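PDB 2EKL: D-3-phosphoglycerate dehydrogenase from Sulfolobus tokodaii, which probably catalyses the NAD-dependent oxidation of D-3-phosphoglycerate to 3-phosphohydroxypyruvate, the entry step of the phosphorylated route to serine. Local coordinates for residues Ile50-Arg55 and Ile72-Ile77; Val95-Ala100 and Glu297-Asn302; Gly99-Ser104 and Ile284-Lys289. All blocks are in the same frame, centred on the assembly; numbering follows the deposited sequence.

Contact 1: residues Ile50-Arg55 and Ile72-Ile77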
loop_
_atom_site.group_PDB
_atom_site.type_symbol
_atom_site.label_atom_id
_atom_site.label_comp_id
_atom_site.label_asym_id
_atom_site.label_seq_id
_atom_site.Cartn_x
_atom_site.Cartn_y
_atom_site.Cartn_z
ATOM N N ILE A 50 31.708 1.649 23.207
ATOM C CA ILE A 50 30.506 2.376 23.596
ATOM C C ILE A 50 29.422 1.941 22.614
ATOM O O ILE A 50 29.678 1.832 21.415
ATOM C CB ILE A 50 30.687 3.918 23.515
ATOM C CG1 ILE A 50 29.436 4.612 24.064
ATOM C CG2 ILE A 50 30.940 4.352 22.077
ATOM C CD1 ILE A 50 29.522 6.127 24.076
ATOM N N VAL A 51 28.229 1.657 23.126
ATOM C CA VAL A 51 27.118 1.242 22.275
ATOM C C VAL A 51 25.997 2.248 22.484
ATOM O O VAL A 51 25.571 2.481 23.612
ATOM C CB VAL A 51 26.621 -0.172 22.642
ATOM C CG1 VAL A 51 25.539 -0.612 21.668
ATOM C CG2 VAL A 51 27.784 -1.154 22.617
ATOM N N VAL A 52 25.527 2.847 21.395
ATOM C CA VAL A 52 24.485 3.857 21.511
ATOM C C VAL A 52 23.346 3.634 20.514
ATOM O O VAL A 52 23.484 2.826 19.579
ATOM C CB VAL A 52 25.113 5.231 21.271
ATOM C CG1 VAL A 52 26.332 5.408 22.173
ATOM C CG2 VAL A 52 25.535 5.366 19.821
ATOM N N ARG A 53 22.221 4.262 20.823
ATOM C CA ARG A 53 21.265 4.088 19.794
ATOM C C ARG A 53 21.100 5.429 19.153
ATOM O O ARG A 53 21.828 5.833 18.256
ATOM C CB ARG A 53 19.922 3.637 20.415
ATOM C CG ARG A 53 19.449 2.297 19.842
ATOM C CD ARG A 53 17.904 2.153 19.783
ATOM N NE ARG A 53 17.233 2.839 20.906
ATOM C CZ ARG A 53 15.893 2.834 20.962
ATOM N NH1 ARG A 53 15.156 2.352 19.961
ATOM N NH2 ARG A 53 15.317 3.153 22.110
ATOM N N SER A 54 20.146 6.188 19.719
ATOM C CA SER A 54 19.907 7.501 19.154
ATOM C C SER A 54 19.818 8.910 20.189
ATOM O O SER A 54 20.332 10.008 19.984
ATOM C CB SER A 54 18.425 7.916 18.371
ATOM O OG SER A 54 18.197 9.214 17.849
ATOM N N ARG A 55 19.278 8.571 21.356
ATOM C CA ARG A 55 19.240 9.493 22.488
ATOM C C ARG A 55 20.618 10.063 22.821
ATOM O O ARG A 55 20.758 11.260 23.067
ATOM C CB ARG A 55 18.675 8.784 23.721
ATOM C CG ARG A 55 18.373 9.706 24.894
ATOM C CD ARG A 55 17.974 8.902 26.124
ATOM N NE ARG A 55 19.104 8.166 26.686
ATOM C CZ ARG A 55 19.983 8.680 27.543
ATOM N NH1 ARG A 55 19.862 9.938 27.946
ATOM N NH2 ARG A 55 20.985 7.937 27.995
ATOM N N ILE A 72 33.011 2.101 18.407
ATOM C CA ILE A 72 31.779 2.831 18.662
ATOM C C ILE A 72 30.712 2.048 17.908
ATOM O O ILE A 72 30.828 1.845 16.699
ATOM C CB ILE A 72 31.827 4.268 18.096
ATOM C CG1 ILE A 72 32.806 5.121 18.903
ATOM C CG2 ILE A 72 30.437 4.884 18.129
ATOM C CD1 ILE A 72 32.998 6.525 18.342
ATOM N N ALA A 73 29.690 1.591 18.621
ATOM C CA ALA A 73 28.623 0.826 17.990
ATOM C C ALA A 73 27.306 1.576 18.031
ATOM O O ALA A 73 26.853 2.001 19.093
ATOM C CB ALA A 73 28.469 -0.530 18.678
ATOM N N ARG A 74 26.699 1.742 16.861
ATOM C CA ARG A 74 25.417 2.421 16.741
ATOM C C ARG A 74 24.380 1.364 16.380
ATOM O O ARG A 74 24.411 0.810 15.285
ATOM C CB ARG A 74 25.479 3.483 15.641
ATOM C CG ARG A 74 24.124 4.040 15.218
ATOM C CD ARG A 74 23.473 4.838 16.325
ATOM N NE ARG A 74 22.099 5.214 15.999
ATOM C CZ ARG A 74 21.751 6.059 15.034
ATOM N NH1 ARG A 74 22.677 6.633 14.279
ATOM N NH2 ARG A 74 20.471 6.334 14.828
ATOM N N ALA A 75 23.476 1.072 17.308
ATOM C CA ALA A 75 22.442 0.078 17.053
ATOM C C ALA A 75 21.339 0.750 16.244
ATOM O O ALA A 75 20.255 1.027 16.757
ATOM C CB ALA A 75 21.888 -0.460 18.371
ATOM N N GLY A 76 21.643 1.023 14.979
ATOM C CA GLY A 76 20.691 1.674 14.095
ATOM C C GLY A 76 21.113 1.552 12.642
ATOM O O GLY A 76 22.137 0.945 12.334
ATOM N N ILE A 77 20.333 2.147 11.746
ATOM C CA ILE A 77 20.619 2.076 10.322
ATOM C C ILE A 77 21.400 3.283 9.809
ATOM O O ILE A 77 21.721 3.361 8.626
ATOM C CB ILE A 77 19.309 1.950 9.518
ATOM C CG1 ILE A 77 18.439 3.190 9.749
ATOM C CG2 ILE A 77 18.562 0.692 9.946
ATOM C CD1 ILE A 77 17.112 3.158 9.030
#

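Contact 2: residues Val95-Ala100 and Glu297-Asn302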
loop_
_atom_site.group_PDB
_atom_site.type_symbol
_atom_site.label_atom_id
_atom_site.label_comp_id
_atom_site.label_asym_id
_atom_site.label_seq_id
_atom_site.Cartn_x
_atom_site.Cartn_y
_atom_site.Cartn_z
ATOM N N VAL A 95 30.804 0.868 13.945
ATOM C CA VAL A 95 29.938 -0.149 13.360
ATOM C C VAL A 95 28.465 0.116 13.620
ATOM O O VAL A 95 28.098 0.774 14.594
ATOM C CB VAL A 95 30.268 -1.562 13.906
ATOM C CG1 VAL A 95 31.699 -1.943 13.550
ATOM C CG2 VAL A 95 30.056 -1.601 15.417
ATOM N N TYR A 96 27.622 -0.397 12.730
ATOM C CA TYR A 96 26.180 -0.251 12.858
ATOM C C TYR A 96 25.505 -1.280 11.960
ATOM O O TYR A 96 26.098 -2.321 11.670
ATOM C CB TYR A 96 25.733 1.180 12.509
ATOM C CG TYR A 96 25.965 1.623 11.080
ATOM C CD1 TYR A 96 27.247 1.651 10.532
ATOM C CD2 TYR A 96 24.900 2.052 10.286
ATOM C CE1 TYR A 96 27.465 2.098 9.227
ATOM C CE2 TYR A 96 25.104 2.499 8.982
ATOM C CZ TYR A 96 26.390 2.520 8.460
ATOM O OH TYR A 96 26.597 2.960 7.174
ATOM N N ALA A 97 24.281 -1.007 11.518
ATOM C CA ALA A 97 23.565 -1.966 10.675
ATOM C C ALA A 97 23.080 -1.395 9.344
ATOM O O ALA A 97 21.875 -1.294 9.105
ATOM C CB ALA A 97 22.381 -2.546 11.452
ATOM N N PRO A 98 24.013 -1.033 8.450
ATOM C CA PRO A 98 23.638 -0.475 7.145
ATOM C C PRO A 98 22.809 -1.427 6.279
ATOM O O PRO A 98 23.154 -2.598 6.115
ATOM C CB PRO A 98 24.991 -0.136 6.518
ATOM C CG PRO A 98 25.900 -1.171 7.106
ATOM C CD PRO A 98 25.472 -1.196 8.555
ATOM N N GLY A 99 21.714 -0.906 5.729
ATOM C CA GLY A 99 20.843 -1.700 4.877
ATOM C C GLY A 99 19.918 -2.664 5.606
ATOM O O GLY A 99 19.131 -3.363 4.975
ATOM N N ALA A 100 19.994 -2.685 6.933
ATOM C CA ALA A 100 19.182 -3.589 7.743
ATOM C C ALA A 100 17.661 -3.484 7.591
ATOM O O ALA A 100 16.944 -4.447 7.866
ATOM C CB ALA A 100 19.548 -3.421 9.209
ATOM N N GLU A 297 20.874 -7.792 15.448
ATOM C CA GLU A 297 21.779 -8.874 15.057
ATOM C C GLU A 297 22.985 -8.390 14.265
ATOM O O GLU A 297 24.112 -8.825 14.505
ATOM C CB GLU A 297 21.038 -9.921 14.225
ATOM C CG GLU A 297 19.832 -10.530 14.914
ATOM C CD GLU A 297 19.255 -11.694 14.137
ATOM O OE1 GLU A 297 19.126 -11.578 12.899
ATOM O OE2 GLU A 297 18.924 -12.722 14.761
ATOM N N MET A 298 22.745 -7.500 13.309
ATOM C CA MET A 298 23.822 -6.972 12.490
ATOM C C MET A 298 24.779 -6.116 13.304
ATOM O O MET A 298 25.994 -6.209 13.140
ATOM C CB MET A 298 23.253 -6.150 11.335
ATOM C CG MET A 298 22.553 -6.981 10.287
ATOM S SD MET A 298 22.050 -5.968 8.893
ATOM C CE MET A 298 23.640 -5.229 8.459
ATOM N N THR A 299 24.233 -5.277 14.177
ATOM C CA THR A 299 25.074 -4.424 15.000
ATOM C C THR A 299 25.910 -5.313 15.916
ATOM O O THR A 299 27.093 -5.057 16.135
ATOM C CB THR A 299 24.229 -3.442 15.838
ATOM O OG1 THR A 299 23.480 -2.588 14.960
ATOM C CG2 THR A 299 25.129 -2.575 16.720
ATOM N N THR A 300 25.293 -6.369 16.434
ATOM C CA THR A 300 25.993 -7.304 17.313
ATOM C C THR A 300 27.090 -8.048 16.551
ATOM O O THR A 300 28.225 -8.156 17.024
ATOM C CB THR A 300 25.019 -8.335 17.917
ATOM O OG1 THR A 300 24.041 -7.650 18.705
ATOM C CG2 THR A 300 25.771 -9.337 18.807
ATOM N N GLN A 301 26.763 -8.553 15.368
ATOM C CA GLN A 301 27.753 -9.282 14.588
ATOM C C GLN A 301 28.897 -8.393 14.109
ATOM O O GLN A 301 30.060 -8.811 14.116
ATOM C CB GLN A 301 27.100 -9.973 13.392
ATOM C CG GLN A 301 28.038 -10.958 12.706
ATOM C CD GLN A 301 28.693 -11.912 13.699
ATOM O OE1 GLN A 301 28.013 -12.687 14.374
ATOM N NE2 GLN A 301 30.020 -11.850 13.796
ATOM N N ASN A 302 28.583 -7.171 13.690
ATOM C CA ASN A 302 29.627 -6.262 13.233
ATOM C C ASN A 302 30.517 -5.843 14.398
ATOM O O ASN A 302 31.720 -5.632 14.229
ATOM C CB ASN A 302 29.022 -5.028 12.551
ATOM C CG ASN A 302 28.452 -5.348 11.180
ATOM O OD1 ASN A 302 28.867 -6.316 10.541
ATOM N ND2 ASN A 302 27.513 -4.530 10.713
#

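Contact 3: residues Gly99-Ser104 and Ile284-Lys289. With NAD (nicotinamide-adenine-dinucleotide), chain B.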
loop_
_atom_site.group_PDB
_atom_site.type_symbol
_atom_site.label_atom_id
_atom_site.label_comp_id
_atom_site.label_asym_id
_atom_site.label_seq_id
_atom_site.Cartn_x
_atom_site.Cartn_y
_atom_site.Cartn_z
ATOM N N GLY A 99 21.714 -0.906 5.729
ATOM C CA GLY A 99 20.843 -1.700 4.877
ATOM C C GLY A 99 19.918 -2.664 5.606
ATOM O O GLY A 99 19.131 -3.363 4.975
ATOM N N ALA A 100 19.994 -2.685 6.933
ATOM C CA ALA A 100 19.182 -3.589 7.743
ATOM C C ALA A 100 17.661 -3.484 7.591
ATOM O O ALA A 100 16.944 -4.447 7.866
ATOM C CB ALA A 100 19.548 -3.421 9.209
ATOM N N SER A 101 17.163 -2.334 7.150
ATOM C CA SER A 101 15.719 -2.163 7.029
ATOM C C SER A 101 15.197 -2.017 5.603
ATOM O O SER A 101 14.023 -1.696 5.403
ATOM C CB SER A 101 15.278 -0.943 7.839
ATOM O OG SER A 101 15.700 0.258 7.219
ATOM N N THR A 102 16.053 -2.267 4.619
ATOM C CA THR A 102 15.672 -2.120 3.216
ATOM C C THR A 102 14.264 -2.573 2.828
ATOM O O THR A 102 13.460 -1.759 2.373
ATOM C CB THR A 102 16.683 -2.832 2.285
ATOM O OG1 THR A 102 17.988 -2.271 2.480
ATOM C CG2 THR A 102 16.280 -2.656 0.824
ATOM N N ASP A 103 13.950 -3.854 3.005
ATOM C CA ASP A 103 12.628 -4.339 2.602
ATOM C C ASP A 103 11.465 -3.677 3.332
ATOM O O ASP A 103 10.395 -3.486 2.753
ATOM C CB ASP A 103 12.531 -5.866 2.744
ATOM C CG ASP A 103 13.391 -6.606 1.726
ATOM O OD1 ASP A 103 13.606 -6.077 0.610
ATOM O OD2 ASP A 103 13.842 -7.731 2.035
ATOM N N SER A 104 11.660 -3.332 4.597
ATOM C CA SER A 104 10.590 -2.674 5.339
ATOM C C SER A 104 10.352 -1.267 4.789
ATOM O O SER A 104 9.210 -0.815 4.696
ATOM C CB SER A 104 10.930 -2.625 6.828
ATOM O OG SER A 104 10.788 -3.918 7.398
ATOM N N ILE A 284 8.078 5.384 10.339
ATOM C CA ILE A 284 8.011 3.967 10.672
ATOM C C ILE A 284 8.640 3.064 9.612
ATOM O O ILE A 284 8.451 1.851 9.643
ATOM C CB ILE A 284 6.543 3.526 10.876
ATOM C CG1 ILE A 284 5.728 3.808 9.608
ATOM C CG2 ILE A 284 5.935 4.284 12.065
ATOM C CD1 ILE A 284 4.286 3.329 9.679
ATOM N N GLY A 285 9.388 3.658 8.686
ATOM C CA GLY A 285 10.020 2.889 7.623
ATOM C C GLY A 285 10.834 1.676 8.043
ATOM O O GLY A 285 10.848 0.660 7.344
ATOM N N ALA A 286 11.525 1.776 9.175
ATOM C CA ALA A 286 12.336 0.668 9.671
ATOM C C ALA A 286 11.651 -0.002 10.858
ATOM O O ALA A 286 12.226 -0.879 11.503
ATOM C CB ALA A 286 13.714 1.181 10.098
ATOM N N GLN A 287 10.417 0.400 11.134
ATOM C CA GLN A 287 9.696 -0.149 12.273
ATOM C C GLN A 287 8.894 -1.430 12.072
ATOM O O GLN A 287 7.666 -1.409 12.062
ATOM C CB GLN A 287 8.787 0.927 12.873
ATOM C CG GLN A 287 9.546 2.096 13.487
ATOM C CD GLN A 287 10.393 1.675 14.672
ATOM O OE1 GLN A 287 9.890 1.085 15.627
ATOM N NE2 GLN A 287 11.683 1.978 14.616
ATOM N N THR A 288 9.598 -2.542 11.890
ATOM C CA THR A 288 8.952 -3.846 11.780
ATOM C C THR A 288 9.729 -4.757 12.719
ATOM O O THR A 288 10.895 -4.498 13.020
ATOM C CB THR A 288 9.008 -4.443 10.355
ATOM O OG1 THR A 288 10.373 -4.618 9.953
ATOM C CG2 THR A 288 8.281 -3.542 9.368
ATOM N N LYS A 289 9.083 -5.812 13.195
ATOM C CA LYS A 289 9.735 -6.755 14.095
ATOM C C LYS A 289 10.983 -7.330 13.426
ATOM O O LYS A 289 12.056 -7.414 14.039
ATOM C CB LYS A 289 8.757 -7.879 14.449
ATOM C CG LYS A 289 9.360 -9.022 15.252
ATOM C CD LYS A 289 8.303 -10.059 15.622
ATOM C CE LYS A 289 7.585 -10.623 14.397
ATOM N NZ LYS A 289 8.493 -11.377 13.483
HETATM P PA NAD B . 21.632 3.789 -0.701
HETATM O O1A NAD B . 21.641 2.355 -1.043
HETATM O O2A NAD B . 22.952 4.386 -0.244
HETATM O O5B NAD B . 21.060 4.566 -1.981
HETATM C C5B NAD B . 20.978 5.982 -1.959
HETATM C C4B NAD B . 21.116 6.407 -3.544
HETATM O O4B NAD B . 20.670 7.757 -3.754
HETATM C C3B NAD B . 22.578 6.164 -4.048
HETATM O O3B NAD B . 22.604 5.351 -5.220
HETATM C C2B NAD B . 23.108 7.596 -4.193
HETATM O O2B NAD B . 24.168 7.818 -5.092
HETATM C C1B NAD B . 21.822 8.272 -4.499
HETATM N N9A NAD B . 21.885 9.765 -4.399
HETATM C C8A NAD B . 22.489 10.588 -3.459
HETATM N N7A NAD B . 22.278 11.884 -3.790
HETATM C C5A NAD B . 21.547 11.912 -4.927
HETATM C C6A NAD B . 21.001 12.954 -5.777
HETATM N N6A NAD B . 21.186 14.233 -5.493
HETATM N N1A NAD B . 20.247 12.603 -6.947
HETATM C C2A NAD B . 20.013 11.237 -7.309
HETATM N N3A NAD B . 20.544 10.218 -6.483
HETATM C C4A NAD B . 21.290 10.560 -5.324
HETATM O O3 NAD B . 20.587 4.049 0.496
HETATM P PN NAD B . 19.211 3.288 0.859
HETATM O O1N NAD B . 18.554 2.828 -0.374
HETATM O O2N NAD B . 19.617 2.222 1.820
HETATM O O5D NAD B . 18.500 4.473 1.617
HETATM C C5D NAD B . 17.863 5.492 0.876
HETATM C C4D NAD B . 17.272 6.550 1.784
HETATM O O4D NAD B . 16.242 6.031 2.604
HETATM C C3D NAD B . 18.254 7.241 2.773
HETATM O O3D NAD B . 18.016 8.656 2.834
HETATM C C2D NAD B . 18.019 6.520 4.051
HETATM O O2D NAD B . 18.581 7.185 5.165
HETATM C C1D NAD B . 16.525 6.396 3.944
HETATM N N1N NAD B . 15.842 5.399 4.816
HETATM C C2N NAD B . 14.654 5.810 5.499
HETATM C C3N NAD B . 13.983 4.872 6.339
HETATM C C7N NAD B . 12.749 5.288 7.046
HETATM O O7N NAD B . 12.544 4.774 8.270
HETATM N N7N NAD B . 11.850 6.126 6.552
HETATM C C4N NAD B . 14.558 3.505 6.465
HETATM C C5N NAD B . 15.765 3.103 5.766
HETATM C C6N NAD B . 16.409 4.071 4.932
#

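Contact 1: residues Ile50-Arg55 and Ile72-Ile77
V51 and A73 face each other on neighbouring parallel strands, 50-52 and 72-74, whose short axes run 4.8 Å apart. The side chain of V51 rises beside A73 on one face of the sheet. Its CB comes no closer than 4.2 Å to A73 O, across the strand pair. There the chain forks. CG1, anti to the backbone N (chi1 -176°), lies near both A73 O and the A73 methyl. CG2, anti to the carbonyl carbon, is slightly nearer that methyl, 4.0 Å from A73 CB. On the reverse face I50 and I72 lie side by side and point the same way, with I50 CG2 3.8 Å from I72 CG1. V52, on that same face, is crossed at about a right angle by the R74 side chain.

Between these faces runs the parallel ladder. A73 N donates to I50 O at 2.8 Å, V52 N to A73 O at 2.8 Å and A75 N to V52 O at 2.9 Å, each bond within 15° of straight. A73 O also receives a CA-H...O contact from V51 CA at 3.3 Å. Beyond A75, centre of an inverse gamma turn, the chain runs on to I77, which touches the bound NAD.

Strands 49-52 and 71-74 with helix 60-65 form a beta-alpha-beta unit of the flavodoxin-like domain that binds substrate in this family. V51 pairs on its other side with L9 and T11, and I72 with K93 and V95. Backbone bonds thus run along the sheet, while I50, V51, V52 and I72 bring buried branched side chains and R74 a charged, partly exposed one.

Contact 2: residues Val95-Ala100 and Glu297-Asn302
M298 reaches from helix 289-309 across the loop that follows strand 93-95 and touches it with CB, SD and CE. Its CB meets A97 CB at 3.7 Å. The extended middle then carries SD to 3.6 Å from A100 CB, and a bend at chi3 folds CE back to 3.6 Å from P98 O. One helical turn further on, N302 points at the same loop with its amide end: CG stands beside the backbone N (chi1 -73°), and ND2 donates to Y96 O at 2.8 Å. The donor lies nearly in line with the C=O bond (173°), and the oxygen falls within 3° of the amide plane. Next to this bond, V95 CB rests 3.9 Å from N302 CB.

Between the two flanks sits T299. Its OG1 lies 3.7 Å from A97 CB, but its hydrogen bond goes back to V295 O within the helix. The Y96 side chain leaves in the other direction, where P98 CD is centred 3.5 Å above one face of its ring. L18 of helix 16-24 packs on T299.

In this two-domain family the last helix returns from the nucleotide-binding domain to pack on the substrate-binding one. Here it does so against the loop leading to helix 102-118. The chemistry is mostly apolar; the one hydrogen bond between the two segments, from N302, anchors the Y96 carbonyl, and R294 of the same helix adds another at A100 O.

Contact 3: residues Gly99-Ser104 and Ile284-Lys289
S104 OG has two hydrogen-bond partners: T288 OG1 donates to it at 2.7 Å, and E139 OE1 of the second subunit is hydrogen-bonded to it as well. T288 OG1 lies between its backbone N and carbonyl carbon (chi1 60°), where it also caps A291 N at the start of helix 289-309. T288 CG2 packs alongside the serine oxygen, 3.2 Å from S104 OG.

Closer to the cofactor, S101 CB and A286 CB press together at 3.5 Å, tighter than usual for two carbons. S101 OG approaches the nicotinamide ring, 3.2 Å from NAD C5N. The opposite segment meets the carboxamide: G285 CA lies 3.2 Å from NAD O7N, and A286 N lies 3.3 Å from that oxygen. With no side chain on G285, the carboxamide can sit directly against the backbone. D257, itself hydrogen-bonded to NAD, accepts from I284 N and G285 N.

Here, then, the beginning of helix 102-118 and the loop before helix 289-309 meet beside the nicotinamide. R118 of the second subunit is hydrogen-bonded to S104 O and I284 O; together with the E139 bond to S104 OG, this ties the cofactor pocket to the dimer interface.

How the contacts relate
Contact 3 is wholly buried, in the cleft between the domains, whereas contacts 1 and 2 are only partly buried and belong to the side of the five-stranded sheet. Contact 1 is ladder bonding inside that sheet. Contact 2 sets a helix on the loop at its edge strand, and the two join directly, since R74 N and I72 O probably bond to V95. Contacts 2 and 3 share G99 and A100 and both use helix 289-309 or the loop before it. Chemistry shifts accordingly, from backbone pairing, through methionine packing, to hydroxyls at cofactor and second subunit. I77 links contact 1 to contact 3 by packing on S101 and A286.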